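Local coordinates for quinonprotein alcohol dehydrogenase-like protein (PDB 4R5O) that is of unknown function but binds calcium and joins an immunoglobulin-like domain to a seven-bladed beta-propeller, at residues Gly151-Leu156 against Gln422-Asn427; Gly204-Asp209 against Asn215-Asn220; Ala314-Ala319 against Ala348-Ile353. One frame throughout, in Å; residues are numbered along the deposited sequence. Where two conformers were deposited one is given.

Contact 1. Residues Gly151-Leu156 against Gln422-Asn427; sequences GKFYLL and QILFNN
Phe153 and Leu424 meet where two blades of the beta-propeller lie side by side, at the point where the ring of blades is closed. Strand 422-424, from the very end of the chain, pairs with strand 103-108 and so completes a blade otherwise built from the first propeller strands, the closure often called velcro in this fold. Phe153 sits on strand 152-158 of the next blade, and the two side chains approach from opposite directions. The leucine lies over one face of the ring: Leu424 CD1 is 4.1 Å from the centroid of the Phe153 ring and only 9° off its normal, a CH-pi contact. Closer to the backbone, Leu424 CB packs 3.8 Å from Phe153 CE1. Phe153 CG stands anti to its own carbonyl carbon (chi1 -61°), which sends the ring across the gap between strands whose nearest CA atoms, those of Phe153 and Leu424, are 8.8 Å apart. A flat aromatic ring suits this place because it spans the interval and offers broad apolar surfaces; Phe105 and Phe112 of the closing blade and His148 of its own blade also meet it. Leucine, branched at CG, can lay a methyl over such a face.

The packing slackens toward the chain terminus. The CB of Phe425 points away from strand 152-158, and the residue is partly exposed. Asn427 is exposed, and its ND2 turns back to its own neighbour, Asn426 OD1, at 3.1 Å; that oxygen also bonds Ser101. Phe425 still takes part through its backbone, whose O lies at the edge of the Phe153 ring, near the ring plane and 3.3 Å from CZ.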
loop_
_atom_site.group_PDB
_atom_site.type_symbol
_atom_site.label_atom_id
_atom_site.label_comp_id
_atom_site.label_asym_id
_atom_site.label_seq_id
_atom_site.Cartn_x
_atom_site.Cartn_y
_atom_site.Cartn_z
ATOM N N GLY A 151 -4.460 -7.356 9.528
ATOM C CA GLY A 151 -4.948 -7.798 8.224
ATOM C C GLY A 151 -5.534 -6.681 7.373
ATOM O O GLY A 151 -6.300 -6.964 6.441
ATOM N N LYS A 152 -5.162 -5.403 7.676
ATOM C CA LYS A 152 -5.641 -4.227 6.960
ATOM C C LYS A 152 -4.485 -3.317 6.536
ATOM O O LYS A 152 -3.427 -3.289 7.172
ATOM C CB LYS A 152 -6.631 -3.409 7.847
ATOM C CG LYS A 152 -7.823 -4.170 8.467
ATOM C CD LYS A 152 -8.818 -4.695 7.422
ATOM C CE LYS A 152 -9.839 -5.692 7.931
ATOM N NZ LYS A 152 -9.239 -7.016 8.241
ATOM N N PHE A 153 -4.708 -2.547 5.477
ATOM C CA PHE A 153 -3.807 -1.503 5.045
ATOM C C PHE A 153 -4.382 -0.191 5.522
ATOM O O PHE A 153 -5.460 0.201 5.076
ATOM C CB PHE A 153 -3.542 -1.492 3.530
ATOM C CG PHE A 153 -2.910 -2.714 2.906
ATOM C CD1 PHE A 153 -1.811 -3.330 3.504
ATOM C CD2 PHE A 153 -3.292 -3.140 1.624
ATOM C CE1 PHE A 153 -1.186 -4.430 2.893
ATOM C CE2 PHE A 153 -2.649 -4.220 1.005
ATOM C CZ PHE A 153 -1.605 -4.862 1.648
ATOM N N TYR A 154 -3.732 0.431 6.506
ATOM C CA TYR A 154 -4.156 1.729 7.010
ATOM C C TYR A 154 -3.399 2.777 6.265
ATOM O O TYR A 154 -2.183 2.802 6.358
ATOM C CB TYR A 154 -3.954 1.854 8.525
ATOM C CG TYR A 154 -4.727 0.827 9.311
ATOM C CD1 TYR A 154 -6.079 1.004 9.588
ATOM C CD2 TYR A 154 -4.101 -0.301 9.818
ATOM C CE1 TYR A 154 -6.794 0.070 10.325
ATOM C CE2 TYR A 154 -4.803 -1.239 10.566
ATOM C CZ TYR A 154 -6.151 -1.047 10.817
ATOM O OH TYR A 154 -6.836 -1.963 11.568
ATOM N N LEU A 155 -4.096 3.576 5.455
ATOM C CA LEU A 155 -3.482 4.614 4.633
ATOM C C LEU A 155 -3.822 5.999 5.185
ATOM O O LEU A 155 -4.987 6.308 5.456
ATOM C CB LEU A 155 -3.933 4.480 3.159
ATOM C CG LEU A 155 -3.809 5.706 2.231
ATOM C CD1 LEU A 155 -2.351 6.051 1.924
ATOM C CD2 LEU A 155 -4.535 5.485 0.945
ATOM N N LEU A 156 -2.777 6.832 5.321
ATOM C CA LEU A 156 -2.858 8.240 5.670
ATOM C C LEU A 156 -2.317 9.027 4.503
ATOM O O LEU A 156 -1.158 8.822 4.123
ATOM C CB LEU A 156 -2.118 8.577 6.988
ATOM C CG LEU A 156 -1.971 10.061 7.325
ATOM C CD1 LEU A 156 -3.295 10.669 7.707
ATOM C CD2 LEU A 156 -0.993 10.249 8.441
ATOM N N GLN A 422 6.204 2.524 -1.482
ATOM C CA GLN A 422 6.123 1.412 -0.551
ATOM C C GLN A 422 5.729 0.113 -1.250
ATOM O O GLN A 422 5.056 0.169 -2.261
ATOM C CB GLN A 422 5.070 1.790 0.485
ATOM C CG GLN A 422 4.907 0.828 1.604
ATOM C CD GLN A 422 4.070 1.455 2.623
ATOM O OE1 GLN A 422 3.512 2.521 2.404
ATOM N NE2 GLN A 422 3.995 0.818 3.767
ATOM N N ILE A 423 6.135 -1.040 -0.689
ATOM C CA ILE A 423 5.872 -2.416 -1.114
ATOM C C ILE A 423 5.173 -3.106 0.037
ATOM O O ILE A 423 5.607 -2.994 1.180
ATOM C CB ILE A 423 7.189 -3.139 -1.561
ATOM C CG1 ILE A 423 7.748 -2.463 -2.829
ATOM C CG2 ILE A 423 6.962 -4.670 -1.777
ATOM C CD1 ILE A 423 8.945 -2.980 -3.308
ATOM N N LEU A 424 4.077 -3.802 -0.260
ATOM C CA LEU A 424 3.224 -4.476 0.729
ATOM C C LEU A 424 2.917 -5.894 0.327
ATOM O O LEU A 424 2.862 -6.169 -0.867
ATOM C CB LEU A 424 1.894 -3.693 0.864
ATOM C CG LEU A 424 1.986 -2.259 1.368
ATOM C CD1 LEU A 424 0.832 -1.434 0.877
ATOM C CD2 LEU A 424 2.171 -2.189 2.892
ATOM N N PHE A 425 2.655 -6.778 1.320
ATOM C CA PHE A 425 2.221 -8.163 1.086
ATOM C C PHE A 425 0.745 -8.284 1.511
ATOM O O PHE A 425 0.282 -7.437 2.278
ATOM C CB PHE A 425 3.123 -9.176 1.809
ATOM C CG PHE A 425 4.579 -9.039 1.405
ATOM C CD1 PHE A 425 5.032 -9.528 0.182
ATOM C CD2 PHE A 425 5.497 -8.414 2.249
ATOM C CE1 PHE A 425 6.370 -9.379 -0.192
ATOM C CE2 PHE A 425 6.834 -8.274 1.870
ATOM C CZ PHE A 425 7.255 -8.750 0.649
ATOM N N ASN A 426 -0.008 -9.298 0.993
ATOM C CA ASN A 426 -1.425 -9.423 1.337
ATOM C C ASN A 426 -1.628 -10.268 2.589
ATOM O O ASN A 426 -2.759 -10.384 3.066
ATOM C CB ASN A 426 -2.209 -10.024 0.177
ATOM C CG ASN A 426 -2.269 -11.523 0.052
ATOM O OD1 ASN A 426 -1.326 -12.254 0.337
ATOM N ND2 ASN A 426 -3.395 -12.002 -0.454
ATOM N N ASN A 427 -0.535 -10.875 3.100
ATOM C CA ASN A 427 -0.492 -11.770 4.265
ATOM C C ASN A 427 0.510 -11.249 5.317
ATOM O O ASN A 427 1.446 -10.492 4.959
ATOM C CB ASN A 427 -0.111 -13.220 3.824
ATOM C CG ASN A 427 1.232 -13.354 3.096
ATOM O OD1 ASN A 427 2.241 -13.790 3.669
ATOM N ND2 ASN A 427 1.290 -12.983 1.813
ATOM O OXT ASN A 427 0.376 -11.630 6.501
#

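Contact 2. Residues Gly204-Asp209 against Asn215-Asn220; sequences GIRRID and NVRIKN
Arg206 and Asn215 lie side by side on one face of a beta hairpin whose strands, 204-209 and 215-220, are the last two of a four-stranded propeller blade. Arg206 NH1 donates to Asn215 OD1 at 3.0 Å; the oxygen lies in the guanidinium plane, although the donor is tilted 28° from the amide's carbonyl plane. Arg206 NH2 makes a salt bridge to Asp203, just before the hairpin. Arg217 brings its CD over one face of this guanidinium, 4.0 Å from Arg206 NH2. Asp203 also forms a long, weak ion pair with Arg217, so its carboxylate probably offsets the gathering of positive charge. With an alanine here instead of Arg206, Asn215 OD1 would probably lose this donor and Asp203 its salt-bridge partner.

The backbone donors and acceptors pair across the two strands. Arg207 and Val216 exchange two hydrogen bonds, N to O each way. Further along, a classic beta bulge sets both Ile218 and Lys219 opposite Ile205, whose O accepts from Ile218 N at 2.8 Å and from Lys219 N at 3.1 Å, the latter on a lone pair. Ile205 N returns a bond to Lys219 O. Gly204 has backbone angles (phi 131°, psi -138°) at which a CB would be jammed against the preceding carbonyl O; Lys219 O would crowd it too.

On the other face, Arg207 bends at chi3. Its CB packs 3.7 Å from Ile218 CD1, while Arg207 NH2 lies near Val216 CG2, and NH1 finds acceptors outside the hairpin. The two arginines thus differ in role: the Arg207 guanidinium joins the hairpin to the carbonyls of Leu256 and Ala259, whereas Arg206 bridges Asn215 and Asp203 at the hairpin itself.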
loop_
_atom_site.group_PDB
_atom_site.type_symbol
_atom_site.label_atom_id
_atom_site.label_comp_id
_atom_site.label_asym_id
_atom_site.label_seq_id
_atom_site.Cartn_x
_atom_site.Cartn_y
_atom_site.Cartn_z
ATOM N N GLY A 204 0.971 17.837 15.560
ATOM C CA GLY A 204 0.983 17.391 16.950
ATOM C C GLY A 204 0.628 15.921 16.967
ATOM O O GLY A 204 1.090 15.189 16.094
ATOM N N ILE A 205 -0.217 15.477 17.913
ATOM C CA ILE A 205 -0.618 14.064 18.027
ATOM C C ILE A 205 -2.140 13.949 18.085
ATOM O O ILE A 205 -2.799 14.567 18.935
ATOM C CB ILE A 205 0.011 13.341 19.263
ATOM C CG1 ILE A 205 1.540 13.540 19.320
ATOM C CG2 ILE A 205 -0.391 11.850 19.300
ATOM C CD1 ILE A 205 2.152 13.179 20.598
ATOM N N ARG A 206 -2.675 13.085 17.208
ATOM C CA ARG A 206 -4.092 12.738 17.144
ATOM C C ARG A 206 -4.275 11.262 17.335
ATOM O O ARG A 206 -3.566 10.492 16.693
ATOM C CB ARG A 206 -4.722 13.157 15.810
ATOM C CG ARG A 206 -4.612 14.610 15.489
ATOM C CD ARG A 206 -4.836 14.750 14.017
ATOM N NE ARG A 206 -4.770 16.139 13.573
ATOM C CZ ARG A 206 -5.831 16.927 13.460
ATOM N NH1 ARG A 206 -7.046 16.473 13.778
ATOM N NH2 ARG A 206 -5.693 18.176 13.037
ATOM N N ARG A 207 -5.208 10.857 18.208
ATOM C CA ARG A 207 -5.565 9.449 18.361
ATOM C C ARG A 207 -6.700 9.176 17.445
ATOM O O ARG A 207 -7.656 9.940 17.450
ATOM C CB ARG A 207 -5.915 9.087 19.820
ATOM C CG ARG A 207 -6.270 7.597 20.004
ATOM C CD ARG A 207 -6.671 7.244 21.417
ATOM N NE ARG A 207 -7.851 7.980 21.872
ATOM C CZ ARG A 207 -7.823 9.009 22.719
ATOM N NH1 ARG A 207 -6.675 9.404 23.265
ATOM N NH2 ARG A 207 -8.945 9.625 23.057
ATOM N N ILE A 208 -6.621 8.125 16.658
ATOM C CA ILE A 208 -7.719 7.757 15.761
ATOM C C ILE A 208 -8.255 6.361 16.194
ATOM O O ILE A 208 -7.475 5.464 16.526
ATOM C CB ILE A 208 -7.304 7.807 14.239
ATOM C CG1 ILE A 208 -8.532 7.537 13.301
ATOM C CG2 ILE A 208 -6.074 6.919 13.899
ATOM C CD1 ILE A 208 -8.430 8.080 11.908
ATOM N N ASP A 209 -9.593 6.226 16.257
ATOM C CA ASP A 209 -10.268 4.951 16.546
ATOM C C ASP A 209 -10.327 4.189 15.239
ATOM O O ASP A 209 -10.880 4.703 14.273
ATOM C CB ASP A 209 -11.659 5.203 17.170
ATOM C CG ASP A 209 -12.420 3.963 17.607
ATOM O OD1 ASP A 209 -12.659 3.075 16.755
ATOM O OD2 ASP A 209 -12.871 3.929 18.762
ATOM N N ASN A 215 -11.238 11.001 15.521
ATOM C CA ASN A 215 -9.899 11.333 16.000
ATOM C C ASN A 215 -9.996 12.407 17.069
ATOM O O ASN A 215 -10.938 13.193 17.086
ATOM C CB ASN A 215 -8.930 11.759 14.875
ATOM C CG ASN A 215 -9.156 13.121 14.305
ATOM O OD1 ASN A 215 -8.546 14.121 14.738
ATOM N ND2 ASN A 215 -10.007 13.182 13.307
ATOM N N VAL A 216 -9.048 12.379 18.008
ATOM C CA VAL A 216 -8.943 13.314 19.136
ATOM C C VAL A 216 -7.586 13.938 19.025
ATOM O O VAL A 216 -6.595 13.217 18.920
ATOM C CB VAL A 216 -9.193 12.648 20.526
ATOM C CG1 VAL A 216 -8.990 13.636 21.667
ATOM C CG2 VAL A 216 -10.578 12.003 20.613
ATOM N N ARG A 217 -7.534 15.266 19.020
ATOM C CA ARG A 217 -6.285 16.007 18.956
ATOM C C ARG A 217 -5.760 16.158 20.393
ATOM O O ARG A 217 -6.242 16.994 21.149
ATOM C CB ARG A 217 -6.526 17.346 18.239
ATOM C CG ARG A 217 -5.280 18.040 17.797
ATOM C CD ARG A 217 -5.576 19.211 16.893
ATOM N NE ARG A 217 -4.319 19.838 16.483
ATOM C CZ ARG A 217 -4.235 20.921 15.730
ATOM N NH1 ARG A 217 -5.335 21.533 15.310
ATOM N NH2 ARG A 217 -3.051 21.420 15.406
ATOM N N ILE A 218 -4.813 15.287 20.772
ATOM C CA ILE A 218 -4.240 15.208 22.121
ATOM C C ILE A 218 -3.185 16.290 22.326
ATOM O O ILE A 218 -3.252 17.057 23.271
ATOM C CB ILE A 218 -3.633 13.810 22.331
ATOM C CG1 ILE A 218 -4.694 12.719 22.255
ATOM C CG2 ILE A 218 -2.890 13.755 23.654
ATOM C CD1 ILE A 218 -3.998 11.357 22.001
ATOM N N LYS A 219 -2.214 16.342 21.451
ATOM C CA LYS A 219 -1.145 17.322 21.513
ATOM C C LYS A 219 -1.219 18.173 20.259
ATOM O O LYS A 219 -1.389 17.663 19.145
ATOM C CB LYS A 219 0.218 16.615 21.676
ATOM C CG LYS A 219 1.413 17.545 21.880
ATOM C CD LYS A 219 2.658 16.731 22.135
ATOM C CE LYS A 219 3.871 17.567 22.440
ATOM N NZ LYS A 219 5.075 16.720 22.688
ATOM N N ASN A 220 -1.127 19.477 20.451
ATOM C CA ASN A 220 -1.193 20.441 19.363
ATOM C C ASN A 220 0.148 21.162 19.323
ATOM O O ASN A 220 0.434 21.993 20.177
ATOM C CB ASN A 220 -2.400 21.367 19.579
ATOM C CG ASN A 220 -2.740 22.308 18.469
ATOM O OD1 ASN A 220 -1.907 22.674 17.629
ATOM N ND2 ASN A 220 -3.998 22.729 18.453
#

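Contact 3. Residues Ala314-Ala319 against Ala348-Ile353; sequences ANFQPA and AIYKYI
Phe316 and Tyr350 carry this contact between them, their rings laid flat on one another in a face-to-face stack. The centroids are 4.0 Å apart and the planes only 7° from parallel. The pair joins two successive blades of the propeller: Phe316 lies in the loop that leaves strand 309-314 of one blade, and Tyr350 on strand 349-353 of the next.

The side chains slide past each other in opposite directions, so the root of each ring lies near the far end of the other. Phe316 CE2 sits 3.7 Å from Tyr350 CG, whereas Phe316 CG is 3.9 Å from Tyr350 CE1. The phenol oxygen reaches still further back, with Tyr350 OH 4.2 Å from Phe316 CB. A face-to-face stack requires two flat rings; a branched aliphatic chain could pack here but not stack.

The loop is shaped to present its ring. Asn315 is the centre of an inverse gamma turn, closed by Phe316 N donating to Ala314 O at 2.8 Å, and this bends the chain as it leaves the strand. Phe316 CG then lies between its backbone N and carbonyl carbon (chi1 66°), directing the ring toward Tyr350. Leu342 and Ser344 of the second blade also touch the phenylalanine, and Ser344 touches the tyrosine as well. Phenylalanine suits the buried partner; tyrosine, with its hydroxyl, is consistent with the partly exposed position.

Strand 349-353 leads on to Asp356 and Asp358, which bind a calcium ion, but the Tyr350 side chain is about 14 Å from the metal and the stack is structural packing. Without a hydrogen bond or ion pair between the two residues, their attachment probably rests on dispersion and on the exclusion of water from the matched faces.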
loop_
_atom_site.group_PDB
_atom_site.type_symbol
_atom_site.label_atom_id
_atom_site.label_comp_id
_atom_site.label_asym_id
_atom_site.label_seq_id
_atom_site.Cartn_x
_atom_site.Cartn_y
_atom_site.Cartn_z
ATOM N N ALA A 314 29.180 2.581 11.982
ATOM C CA ALA A 314 29.146 2.226 10.556
ATOM C C ALA A 314 29.768 3.356 9.772
ATOM O O ALA A 314 29.185 4.445 9.718
ATOM C CB ALA A 314 27.722 1.957 10.122
ATOM N N ASN A 315 30.970 3.105 9.182
ATOM C CA ASN A 315 31.774 4.081 8.449
ATOM C C ASN A 315 31.161 4.393 7.062
ATOM O O ASN A 315 31.832 4.258 6.026
ATOM C CB ASN A 315 33.215 3.558 8.299
ATOM C CG ASN A 315 33.326 2.174 7.680
ATOM O OD1 ASN A 315 32.517 1.261 7.956
ATOM N ND2 ASN A 315 34.372 1.974 6.873
ATOM N N PHE A 316 29.889 4.830 7.041
ATOM C CA PHE A 316 29.156 5.217 5.828
ATOM C C PHE A 316 28.012 6.085 6.279
ATOM O O PHE A 316 27.501 5.906 7.382
ATOM C CB PHE A 316 28.688 4.030 4.945
ATOM C CG PHE A 316 27.643 3.132 5.559
ATOM C CD1 PHE A 316 26.287 3.470 5.507
ATOM C CD2 PHE A 316 28.003 1.932 6.155
ATOM C CE1 PHE A 316 25.314 2.635 6.067
ATOM C CE2 PHE A 316 27.027 1.092 6.705
ATOM C CZ PHE A 316 25.691 1.451 6.662
ATOM N N GLN A 317 27.626 7.028 5.435
ATOM C CA GLN A 317 26.545 7.953 5.701
ATOM C C GLN A 317 25.230 7.304 5.269
ATOM O O GLN A 317 25.205 6.703 4.194
ATOM C CB GLN A 317 26.830 9.267 4.951
ATOM C CG GLN A 317 26.226 10.510 5.591
ATOM C CD GLN A 317 26.792 10.932 6.936
ATOM O OE1 GLN A 317 27.898 10.555 7.351
ATOM N NE2 GLN A 317 26.011 11.720 7.653
ATOM N N PRO A 318 24.127 7.378 6.052
ATOM C CA PRO A 318 22.875 6.741 5.602
ATOM C C PRO A 318 22.180 7.525 4.510
ATOM O O PRO A 318 22.304 8.747 4.466
ATOM C CB PRO A 318 21.998 6.712 6.853
ATOM C CG PRO A 318 22.780 7.363 7.937
ATOM C CD PRO A 318 23.952 8.052 7.350
ATOM N N ALA A 319 21.451 6.816 3.621
ATOM C CA ALA A 319 20.654 7.414 2.551
ATOM C C ALA A 319 19.587 8.305 3.151
ATOM O O ALA A 319 19.066 8.022 4.226
ATOM C CB ALA A 319 20.036 6.339 1.681
ATOM N N ALA A 348 24.267 2.143 -2.113
ATOM C CA ALA A 348 24.760 0.798 -1.802
ATOM C C ALA A 348 23.933 0.208 -0.657
ATOM O O ALA A 348 23.370 0.954 0.148
ATOM C CB ALA A 348 26.249 0.822 -1.444
ATOM N N ILE A 349 23.834 -1.118 -0.601
ATOM C CA ILE A 349 23.090 -1.799 0.439
ATOM C C ILE A 349 24.095 -2.568 1.232
ATOM O O ILE A 349 24.984 -3.212 0.674
ATOM C CB ILE A 349 21.941 -2.673 -0.154
ATOM C CG1 ILE A 349 20.860 -1.742 -0.762
ATOM C CG2 ILE A 349 21.295 -3.615 0.891
ATOM C CD1 ILE A 349 20.092 -2.329 -1.805
ATOM N N TYR A 350 23.994 -2.417 2.544
ATOM C CA TYR A 350 24.781 -3.111 3.534
ATOM C C TYR A 350 23.903 -4.124 4.237
ATOM O O TYR A 350 22.742 -3.837 4.524
ATOM C CB TYR A 350 25.397 -2.114 4.515
ATOM C CG TYR A 350 26.523 -1.300 3.921
ATOM C CD1 TYR A 350 26.263 -0.157 3.168
ATOM C CD2 TYR A 350 27.851 -1.661 4.122
ATOM C CE1 TYR A 350 27.296 0.587 2.602
ATOM C CE2 TYR A 350 28.895 -0.914 3.572
ATOM C CZ TYR A 350 28.611 0.211 2.813
ATOM O OH TYR A 350 29.624 0.977 2.277
ATOM N N LYS A 351 24.434 -5.332 4.439
ATOM C CA LYS A 351 23.769 -6.411 5.177
ATOM C C LYS A 351 24.434 -6.502 6.532
ATOM O O LYS A 351 25.528 -7.066 6.640
ATOM C CB LYS A 351 23.806 -7.749 4.412
ATOM C CG LYS A 351 23.153 -8.884 5.174
ATOM C CD LYS A 351 23.019 -10.189 4.392
ATOM C CE LYS A 351 24.271 -11.001 4.235
ATOM N NZ LYS A 351 23.983 -12.251 3.487
ATOM N N TYR A 352 23.830 -5.848 7.548
ATOM C CA TYR A 352 24.361 -5.849 8.902
ATOM C C TYR A 352 23.925 -7.097 9.619
ATOM O O TYR A 352 22.742 -7.391 9.721
ATOM C CB TYR A 352 23.944 -4.596 9.695
ATOM C CG TYR A 352 24.380 -4.608 11.150
ATOM C CD1 TYR A 352 25.733 -4.637 11.499
ATOM C CD2 TYR A 352 23.447 -4.521 12.180
ATOM C CE1 TYR A 352 26.143 -4.639 12.834
ATOM C CE2 TYR A 352 23.846 -4.510 13.519
ATOM C CZ TYR A 352 25.198 -4.566 13.840
ATOM O OH TYR A 352 25.615 -4.541 15.148
ATOM N N ILE A 353 24.906 -7.801 10.158
ATOM C CA ILE A 353 24.690 -9.006 10.932
ATOM C C ILE A 353 24.872 -8.602 12.368
ATOM O O ILE A 353 25.986 -8.309 12.783
ATOM C CB ILE A 353 25.630 -10.129 10.451
ATOM C CG1 ILE A 353 25.327 -10.442 8.951
ATOM C CG2 ILE A 353 25.433 -11.368 11.328
ATOM C CD1 ILE A 353 26.437 -11.144 8.148
#

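In the fold
All three contacts belong to the seven-bladed propeller. Along the chain contact 1 embraces the others: its segments are separated by 265 residues, within which contact 2 comes first and contact 3 follows. The centre of contact 1 lies about 5 Å from the centre of the chain, at the junction of the closing blade and the blade of strands 143-149 to 177-181. Contact 2 is internal to the following blade, while contact 3 bridges two later blades; their centres are about 22 and 27 Å from that of contact 1 and about 35 Å from each other. No two contacts touch, so packing beside the closing blade, hairpin pairing within a blade, and a stack between two later blades lie at separate places in the ring.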